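Local coordinates for putative hemoglobin-like oxygen-binding protein (Pseudoalteromonas haloplanktis, PDB 4UUR) that binds heme and probably carries or binds oxygen, as a cold-adapted group II truncated hemoglobin of an Antarctic marine bacterium, at residues Glu31-Asp43 with Ile65-Leu77. Sequence-based numbering, arbitrary orientation.
With HEM (protoporphyrin IX containing Fe), chain C.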
loop_
_atom_site.group_PDB
_atom_site.type_symbol
_atom_site.label_atom_id
_atom_site.label_comp_id
_atom_site.label_asym_id
_atom_site.label_seq_id
_atom_site.Cartn_x
_atom_site.Cartn_y
_atom_site.Cartn_z
ATOM N N GLU A 31 9.952 6.840 9.522
ATOM C CA GLU A 31 8.608 6.634 10.018
ATOM C C GLU A 31 7.588 7.609 9.432
ATOM O O GLU A 31 6.553 7.168 8.868
ATOM C CB GLU A 31 8.602 6.737 11.551
ATOM C CG GLU A 31 7.219 6.854 12.182
ATOM C CD GLU A 31 7.226 6.472 13.655
ATOM O OE1 GLU A 31 7.721 5.374 14.004
ATOM O OE2 GLU A 31 6.739 7.275 14.471
ATOM N N ALA A 32 7.873 8.902 9.602
ATOM C CA ALA A 32 7.072 9.986 9.054
ATOM C C ALA A 32 6.795 9.839 7.529
ATOM O O ALA A 32 5.722 10.181 7.063
ATOM C CB ALA A 32 7.728 11.322 9.350
ATOM N N GLY A 33 7.759 9.297 6.799
ATOM C CA GLY A 33 7.617 8.995 5.386
ATOM C C GLY A 33 6.685 7.825 5.136
ATOM O O GLY A 33 5.837 7.883 4.259
ATOM N N ALA A 34 6.862 6.732 5.880
ATOM C CA ALA A 34 5.962 5.577 5.766
ATOM C C ALA A 34 4.533 5.935 6.172
ATOM O O ALA A 34 3.593 5.615 5.463
ATOM C CB ALA A 34 6.466 4.453 6.623
ATOM N N LEU A 35 4.384 6.605 7.313
ATOM C CA LEU A 35 3.080 7.123 7.747
ATOM C C LEU A 35 2.408 7.969 6.676
ATOM O O LEU A 35 1.249 7.742 6.391
ATOM C CB LEU A 35 3.152 7.986 8.989
ATOM C CG LEU A 35 2.582 7.467 10.312
ATOM C CD1 LEU A 35 2.232 8.674 11.202
ATOM C CD2 LEU A 35 1.381 6.534 10.156
ATOM N N ALA A 36 3.133 8.927 6.103
ATOM C CA ALA A 36 2.560 9.812 5.082
ATOM C C ALA A 36 2.105 9.077 3.846
ATOM O O ALA A 36 1.119 9.454 3.273
ATOM C CB ALA A 36 3.528 10.928 4.688
ATOM N N ILE A 37 2.823 8.050 3.417
ATOM C CA ILE A 37 2.388 7.226 2.282
ATOM C C ILE A 37 1.085 6.427 2.561
ATOM O O ILE A 37 0.140 6.363 1.726
ATOM C CB ILE A 37 3.517 6.286 1.837
ATOM C CG1 ILE A 37 4.619 7.132 1.201
ATOM C CG2 ILE A 37 3.022 5.198 0.868
ATOM C CD1 ILE A 37 5.849 6.355 0.779
ATOM N N ALA A 38 1.049 5.809 3.726
ATOM C CA ALA A 38 -0.074 5.000 4.124
ATOM C C ALA A 38 -1.318 5.877 4.197
ATOM O O ALA A 38 -2.394 5.524 3.696
ATOM C CB ALA A 38 0.221 4.364 5.484
ATOM N N ASN A 39 -1.168 7.042 4.817
ATOM C CA ASN A 39 -2.276 7.915 4.989
ATOM C C ASN A 39 -2.741 8.573 3.743
ATOM O O ASN A 39 -3.923 8.707 3.581
ATOM C CB ASN A 39 -2.046 8.938 6.097
ATOM C CG ASN A 39 -2.253 8.328 7.463
ATOM O OD1 ASN A 39 -3.291 7.752 7.759
ATOM N ND2 ASN A 39 -1.242 8.365 8.255
ATOM N N ARG A 40 -1.831 9.018 2.902
ATOM C CA ARG A 40 -2.166 9.623 1.609
ATOM C C ARG A 40 -2.899 8.616 0.713
ATOM O O ARG A 40 -3.861 8.969 0.032
ATOM C CB ARG A 40 -0.891 10.020 0.907
ATOM C CG ARG A 40 -1.056 10.530 -0.535
ATOM C CD ARG A 40 -1.497 11.967 -0.592
ATOM N NE ARG A 40 -0.385 12.827 -0.220
ATOM C CZ ARG A 40 -0.438 14.153 -0.161
ATOM N NH1 ARG A 40 -1.547 14.838 -0.420
ATOM N NH2 ARG A 40 0.647 14.808 0.143
ATOM N N PHE A 41 -2.429 7.371 0.717
ATOM C CA PHE A 41 -3.036 6.275 -0.044
ATOM C C PHE A 41 -4.530 6.150 0.259
ATOM O O PHE A 41 -5.347 6.164 -0.648
ATOM C CB PHE A 41 -2.312 4.939 0.278
ATOM C CG PHE A 41 -2.884 3.747 -0.436
ATOM C CD1 PHE A 41 -2.815 3.635 -1.814
ATOM C CD2 PHE A 41 -3.531 2.765 0.256
ATOM C CE1 PHE A 41 -3.368 2.556 -2.466
ATOM C CE2 PHE A 41 -4.054 1.671 -0.387
ATOM C CZ PHE A 41 -3.956 1.557 -1.747
ATOM N N TYR A 42 -4.876 6.043 1.539
ATOM C CA TYR A 42 -6.267 5.889 1.950
ATOM C C TYR A 42 -7.028 7.196 1.796
ATOM O O TYR A 42 -8.225 7.202 1.519
ATOM C CB TYR A 42 -6.301 5.365 3.408
ATOM C CG TYR A 42 -5.880 3.886 3.474
ATOM C CD1 TYR A 42 -6.634 2.911 2.826
ATOM C CD2 TYR A 42 -4.738 3.492 4.119
ATOM C CE1 TYR A 42 -6.241 1.574 2.803
ATOM C CE2 TYR A 42 -4.349 2.152 4.156
ATOM C CZ TYR A 42 -5.109 1.183 3.483
ATOM O OH TYR A 42 -4.747 -0.156 3.468
ATOM N N ASP A 43 -6.343 8.315 1.968
ATOM C CA ASP A 43 -6.988 9.600 1.795
ATOM C C ASP A 43 -7.541 9.762 0.395
ATOM O O ASP A 43 -8.658 10.252 0.204
ATOM C CB ASP A 43 -5.996 10.696 2.116
ATOM C CG ASP A 43 -5.938 11.007 3.629
ATOM O OD1 ASP A 43 -6.735 10.426 4.411
ATOM O OD2 ASP A 43 -5.121 11.858 4.001
ATOM N N ILE A 65 -6.768 -0.070 9.626
ATOM C CA ILE A 65 -6.061 -0.444 8.400
ATOM C C ILE A 65 -5.011 0.617 8.002
ATOM O O ILE A 65 -3.969 0.278 7.437
ATOM C CB ILE A 65 -7.041 -0.732 7.227
ATOM C CG1 ILE A 65 -6.315 -1.294 6.029
ATOM C CG2 ILE A 65 -7.750 0.533 6.765
ATOM C CD1 ILE A 65 -5.575 -2.564 6.319
ATOM N N ARG A 66 -5.292 1.898 8.279
ATOM C CA ARG A 66 -4.279 2.917 8.112
ATOM C C ARG A 66 -2.998 2.533 8.905
ATOM O O ARG A 66 -1.879 2.532 8.345
ATOM C CB ARG A 66 -4.781 4.267 8.567
ATOM C CG ARG A 66 -5.704 4.923 7.579
ATOM C CD ARG A 66 -6.236 6.238 8.150
ATOM N NE ARG A 66 -7.143 6.919 7.230
ATOM C CZ ARG A 66 -6.794 7.739 6.220
ATOM N NH1 ARG A 66 -5.536 8.037 5.939
ATOM N NH2 ARG A 66 -7.716 8.281 5.481
ATOM N N GLN A 67 -3.196 2.201 10.180
ATOM C CA GLN A 67 -2.125 1.846 11.109
ATOM C C GLN A 67 -1.444 0.546 10.678
ATOM O O GLN A 67 -0.226 0.463 10.581
ATOM C CB GLN A 67 -2.701 1.726 12.522
ATOM C CG GLN A 67 -1.774 1.171 13.610
ATOM C CD GLN A 67 -0.507 1.985 13.795
ATOM O OE1 GLN A 67 -0.532 3.229 13.858
ATOM N NE2 GLN A 67 0.620 1.289 13.872
ATOM N N VAL A 68 -2.233 -0.471 10.373
ATOM C CA VAL A 68 -1.668 -1.755 9.936
ATOM C C VAL A 68 -0.857 -1.610 8.669
ATOM O O VAL A 68 0.252 -2.108 8.595
ATOM C CB VAL A 68 -2.761 -2.818 9.739
ATOM C CG1 VAL A 68 -2.214 -4.059 9.049
ATOM C CG2 VAL A 68 -3.323 -3.214 11.093
ATOM N N PHE A 69 -1.405 -0.942 7.648
ATOM C CA PHE A 69 -0.670 -0.755 6.389
ATOM C C PHE A 69 0.639 -0.024 6.658
ATOM O O PHE A 69 1.642 -0.364 6.068
ATOM C CB PHE A 69 -1.495 0.042 5.384
ATOM C CG PHE A 69 -0.901 0.095 4.002
ATOM C CD1 PHE A 69 -0.569 -1.053 3.322
ATOM C CD2 PHE A 69 -0.744 1.280 3.358
ATOM C CE1 PHE A 69 -0.020 -1.020 2.049
ATOM C CE2 PHE A 69 -0.277 1.346 2.075
ATOM C CZ PHE A 69 0.101 0.193 1.414
ATOM N N PHE A 70 0.625 0.980 7.527
ATOM C CA PHE A 70 1.862 1.677 7.919
ATOM C C PHE A 70 2.895 0.701 8.501
ATOM O O PHE A 70 4.053 0.648 8.035
ATOM C CB PHE A 70 1.569 2.765 8.948
ATOM C CG PHE A 70 2.747 3.132 9.800
ATOM C CD1 PHE A 70 3.852 3.779 9.251
ATOM C CD2 PHE A 70 2.745 2.861 11.169
ATOM C CE1 PHE A 70 4.942 4.126 10.043
ATOM C CE2 PHE A 70 3.832 3.198 11.969
ATOM C CZ PHE A 70 4.936 3.821 11.402
ATOM N N GLU A 71 2.457 -0.066 9.509
ATOM C CA GLU A 71 3.267 -1.107 10.117
ATOM C C GLU A 71 3.862 -1.964 9.054
ATOM O O GLU A 71 5.034 -2.304 9.131
ATOM C CB GLU A 71 2.434 -1.976 11.072
ATOM C CG GLU A 71 2.217 -1.352 12.437
ATOM C CD GLU A 71 0.943 -1.823 13.137
ATOM O OE1 GLU A 71 0.397 -2.939 12.907
ATOM O OE2 GLU A 71 0.451 -1.029 13.936
ATOM N N PHE A 72 3.081 -2.296 8.027
ATOM C CA PHE A 72 3.632 -3.135 6.944
ATOM C C PHE A 72 4.706 -2.423 6.172
ATOM O O PHE A 72 5.784 -2.993 5.936
ATOM C CB PHE A 72 2.568 -3.636 5.994
ATOM C CG PHE A 72 3.117 -4.239 4.746
ATOM C CD1 PHE A 72 3.606 -5.545 4.737
ATOM C CD2 PHE A 72 3.126 -3.501 3.550
ATOM C CE1 PHE A 72 4.101 -6.099 3.556
ATOM C CE2 PHE A 72 3.599 -4.040 2.384
ATOM C CZ PHE A 72 4.089 -5.343 2.380
ATOM N N LEU A 73 4.414 -1.176 5.809
ATOM C CA LEU A 73 5.358 -0.337 5.044
ATOM C C LEU A 73 6.669 -0.100 5.796
ATOM O O LEU A 73 7.710 -0.136 5.192
ATOM C CB LEU A 73 4.739 1.013 4.645
ATOM C CG LEU A 73 3.700 0.927 3.549
ATOM C CD1 LEU A 73 3.173 2.320 3.219
ATOM C CD2 LEU A 73 4.269 0.235 2.334
ATOM N N SER A 74 6.628 0.131 7.098
ATOM C CA SER A 74 7.883 0.303 7.808
ATOM C C SER A 74 8.886 -0.849 7.553
ATOM O O SER A 74 10.037 -0.589 7.286
ATOM C CB SER A 74 7.685 0.478 9.293
ATOM O OG SER A 74 8.955 0.324 9.939
ATOM N N GLY A 75 8.461 -2.105 7.585
ATOM C CA GLY A 75 9.376 -3.185 7.291
ATOM C C GLY A 75 9.606 -3.458 5.825
ATOM O O GLY A 75 10.710 -3.731 5.403
ATOM N N TRP A 76 8.563 -3.401 5.014
ATOM C CA TRP A 76 8.745 -3.614 3.575
ATOM C C TRP A 76 9.740 -2.621 2.945
ATOM O O TRP A 76 10.299 -2.895 1.880
ATOM C CB TRP A 76 7.409 -3.488 2.877
ATOM C CG TRP A 76 7.411 -3.920 1.500
ATOM C CD1 TRP A 76 7.445 -5.193 1.060
ATOM C CD2 TRP A 76 7.269 -3.088 0.332
ATOM N NE1 TRP A 76 7.361 -5.222 -0.321
ATOM C CE2 TRP A 76 7.272 -3.936 -0.785
ATOM C CE3 TRP A 76 7.141 -1.703 0.132
ATOM C CZ2 TRP A 76 7.143 -3.454 -2.097
ATOM C CZ3 TRP A 76 7.039 -1.222 -1.153
ATOM C CH2 TRP A 76 7.028 -2.094 -2.256
ATOM N N LEU A 77 9.907 -1.455 3.575
ATOM C CA LEU A 77 10.885 -0.431 3.121
ATOM C C LEU A 77 12.253 -0.452 3.892
ATOM O O LEU A 77 13.173 0.318 3.583
ATOM C CB LEU A 77 10.266 0.965 3.245
ATOM C CG LEU A 77 8.981 1.313 2.494
ATOM C CD1 LEU A 77 8.378 2.554 3.118
ATOM C CD2 LEU A 77 9.158 1.503 0.992
HETATM C CHA HEM C . -5.659 -5.641 3.756
HETATM C CHB HEM C . -7.705 -4.992 -0.615
HETATM C CHC HEM C . -3.255 -5.125 -2.557
HETATM C CHD HEM C . -1.372 -4.773 1.818
HETATM C C1A HEM C . -6.591 -5.485 2.746
HETATM C C2A HEM C . -7.974 -5.449 2.933
HETATM C C3A HEM C . -8.538 -5.243 1.710
HETATM C C4A HEM C . -7.514 -5.170 0.738
HETATM C CMA HEM C . -10.028 -5.129 1.413
HETATM C CAA HEM C . -8.742 -5.608 4.230
HETATM C CBA HEM C . -8.327 -4.597 5.298
HETATM C CGA HEM C . -9.427 -4.173 6.250
HETATM O O1A HEM C . -10.435 -3.507 5.935
HETATM O O2A HEM C . -9.268 -4.473 7.444
HETATM C C1B HEM C . -6.644 -5.015 -1.535
HETATM C C2B HEM C . -6.802 -5.087 -2.952
HETATM C C3B HEM C . -5.547 -5.137 -3.501
HETATM C C4B HEM C . -4.633 -5.150 -2.362
HETATM C CMB HEM C . -8.151 -5.039 -3.649
HETATM C CAB HEM C . -4.950 -5.237 -4.870
HETATM C CBB HEM C . -5.671 -5.490 -5.913
HETATM C C1C HEM C . -2.318 -4.942 -1.548
HETATM C C2C HEM C . -0.942 -4.710 -1.710
HETATM C C3C HEM C . -0.416 -4.638 -0.443
HETATM C C4C HEM C . -1.490 -4.779 0.467
HETATM C CMC HEM C . -0.225 -4.629 -3.051
HETATM C CAC HEM C . 0.967 -4.374 0.012
HETATM C CBC HEM C . 1.929 -3.991 -0.821
HETATM C C1D HEM C . -2.420 -5.036 2.644
HETATM C C2D HEM C . -2.203 -5.210 4.078
HETATM C C3D HEM C . -3.385 -5.447 4.603
HETATM C C4D HEM C . -4.325 -5.434 3.493
HETATM C CMD HEM C . -0.920 -5.164 4.861
HETATM C CAD HEM C . -3.679 -5.752 6.062
HETATM C CBD HEM C . -3.727 -7.281 6.148
HETATM C CGD HEM C . -3.920 -7.832 7.565
HETATM O O1D HEM C . -4.181 -7.099 8.532
HETATM O O2D HEM C . -3.828 -9.051 7.812
HETATM N NA HEM C . -6.325 -5.266 1.389
HETATM N NB HEM C . -5.354 -5.051 -1.265
HETATM N NC HEM C . -2.618 -4.945 -0.242
HETATM N ND HEM C . -3.695 -5.123 2.339
HETATM FE FE HEM C . -4.482 -5.101 0.630
HETATM O O HOH W 1 -4.663 -2.924 0.818
#
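The guanidinium of R66 grips three oxygens of the facing helix, two of N39 and one of D43. Its chain is extended from CG to NE and passes the Y42 ring in the opposite sense. R66 NH1 bonds both N39 OD1 (2.9 Å) and N39 O, each on a lone pair in the carbonyl plane. N39 O also accepts the helix bond from D43 N. R66 NH2 forms a salt bridge with D43 OD1 at 2.6 Å, met nearly along the C-O axis. Y42 CB lies over one guanidinium face, 3.7 Å from R66 CZ. A leucine in place of R66 would probably leave the D43 carboxylate without this countercharge and both N39 oxygens without this side-chain donor.

Deeper in, the Y42 ring turns its edge toward the F69 face, an offset edge-to-face pair with planes at 78°. I65 CG2 lies over one Y42 face and F41 CD2 over the other. Y42 and F69, with F41, make an aromatic cluster beside the heme pocket, to which I65 and F69 belong. A38 is a knob among R66, F69, F70 and L73. F70 is a knob in return, its CG anti to the backbone N (chi1 156°), which brings the ring edge to A34 CB and one face to L35 CD2. L35 CD2 makes a CH-pi contact 3.9 Å from the F70 ring centroid.

The helices cross at 135° with axes 8.7 Å apart. They are helices B and E of the two-over-two truncated globin sandwich, with 103-120 and 124-141 as G and H. Helix 103-120 packs on F41 and F69, helix 124-141 on L73 and L77, and helix 24-27 on E31 and L77.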